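Local coordinates for Dot/Icm T4SS effector (Legionella pneumophila, PDB 6VVE), which is a kinase activated by host inositol hexakisphosphate, binds ADP and manganese, and is probably delivered into host cells by the Dot/Icm secretion system, at residues A168-E171 with L172-G176. Numbering follows the deposited sequence.
Sequences ALKE and LNDAG
The C-terminal turn of helix 159-174 carries an i to i+4 salt bridge between Lys170 and Asp174 and closes in a Schellman motif at Gly176. The last helical backbone bonds run from Leu172 N to Ala168 O, from Asn173 N to Leu169 O (2.8 Å) and from Asp174 N to Lys170 O (2.7 Å). Beyond them the bonding shifts from i+4 to i+3: Ala175 N is only weakly bonded to Glu171 O (3.5 Å, N-H...O 133°) and also donates to Leu172 O. Gly176 N then turns back to Asn173 O at 2.9 Å, with a positive phi of 93° that marks the helix end. On the more open side, Lys170 runs extended until chi4 (-56°) bends the ammonium toward Asp174, where NZ meets the syn lone pair of OD2 at 2.7 Å. On the buried side, Leu169 CD1 lies 3.8 Å from Leu172 CD2, and Leu172 packs on Phe118 and Leu119 of helix 102-121. The Asn173 amide sits beside Leu169 CG, OD1 at 3.7 Å, but its polar atoms bond elsewhere: ND2 to Tyr177 O, OD1 to Trp232 N. The buried amide thus ties the helix end to the chain that follows and to helix 231-239, while the acidic Asp174 and the indole of Trp232, which makes a cation-pi contact with the same lysine, would probably favour a charged Lys170.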
loop_
_atom_site.group_PDB
_atom_site.type_symbol
_atom_site.label_atom_id
_atom_site.label_comp_id
_atom_site.label_asym_id
_atom_site.label_seq_id
_atom_site.Cartn_x
_atom_site.Cartn_y
_atom_site.Cartn_z
ATOM N N ALA A 168 -4.153 5.344 7.382
ATOM C CA ALA A 168 -3.133 4.307 7.228
ATOM C C ALA A 168 -2.214 4.615 6.050
ATOM O O ALA A 168 -0.991 4.427 6.132
ATOM C CB ALA A 168 -3.794 2.940 7.051
ATOM N N LEU A 169 -2.791 5.079 4.935
ATOM C CA LEU A 169 -1.967 5.435 3.782
ATOM C C LEU A 169 -1.076 6.632 4.096
ATOM O O LEU A 169 0.071 6.703 3.623
ATOM C CB LEU A 169 -2.851 5.729 2.581
ATOM C CG LEU A 169 -2.155 6.147 1.287
ATOM C CD1 LEU A 169 -1.166 5.081 0.850
ATOM C CD2 LEU A 169 -3.193 6.414 0.189
ATOM N N LYS A 170 -1.581 7.579 4.895
ATOM C CA LYS A 170 -0.765 8.721 5.290
ATOM C C LYS A 170 0.441 8.279 6.106
ATOM O O LYS A 170 1.552 8.792 5.917
ATOM C CB LYS A 170 -1.600 9.711 6.092
ATOM C CG LYS A 170 -0.840 10.965 6.514
ATOM C CD LYS A 170 -1.707 11.865 7.392
ATOM C CE LYS A 170 -0.954 13.126 7.800
ATOM N NZ LYS A 170 0.323 12.823 8.490
ATOM N N GLU A 171 0.241 7.333 7.026
ATOM C CA GLU A 171 1.367 6.779 7.777
ATOM C C GLU A 171 2.400 6.198 6.824
ATOM O O GLU A 171 3.610 6.357 7.023
ATOM C CB GLU A 171 0.860 5.712 8.752
ATOM C CG GLU A 171 1.701 5.541 9.996
ATOM C CD GLU A 171 1.007 4.699 11.056
ATOM O OE1 GLU A 171 -0.187 4.376 10.876
ATOM O OE2 GLU A 171 1.656 4.362 12.071
ATOM N N LEU A 172 1.936 5.539 5.761
ATOM C CA LEU A 172 2.843 5.041 4.735
ATOM C C LEU A 172 3.556 6.190 4.026
ATOM O O LEU A 172 4.791 6.199 3.910
ATOM C CB LEU A 172 2.057 4.196 3.733
ATOM C CG LEU A 172 2.860 3.400 2.709
ATOM C CD1 LEU A 172 3.509 2.191 3.370
ATOM C CD2 LEU A 172 1.967 2.976 1.544
ATOM N N ASN A 173 2.790 7.187 3.569
ATOM C CA ASN A 173 3.382 8.308 2.851
ATOM C C ASN A 173 4.358 9.074 3.738
ATOM O O ASN A 173 5.423 9.503 3.273
ATOM C CB ASN A 173 2.291 9.251 2.334
ATOM C CG ASN A 173 1.311 8.567 1.382
ATOM O OD1 ASN A 173 0.173 9.009 1.226
ATOM N ND2 ASN A 173 1.754 7.487 0.734
ATOM N N ASP A 174 4.011 9.268 5.019
ATOM C CA ASP A 174 4.896 10.007 5.914
ATOM C C ASP A 174 6.278 9.376 5.994
ATOM O O ASP A 174 7.263 10.078 6.269
ATOM C CB ASP A 174 4.286 10.099 7.316
ATOM C CG ASP A 174 3.101 11.046 7.373
ATOM O OD1 ASP A 174 2.874 11.777 6.389
ATOM O OD2 ASP A 174 2.400 11.059 8.407
ATOM N N ALA A 175 6.374 8.070 5.759
ATOM C CA ALA A 175 7.627 7.338 5.816
ATOM C C ALA A 175 8.356 7.267 4.475
ATOM O O ALA A 175 9.443 6.655 4.396
ATOM C CB ALA A 175 7.368 5.911 6.332
ATOM N N GLY A 176 7.814 7.886 3.433
ATOM C CA GLY A 176 8.459 7.895 2.136
ATOM C C GLY A 176 8.039 6.801 1.175
ATOM O O GLY A 176 8.672 6.658 0.123
#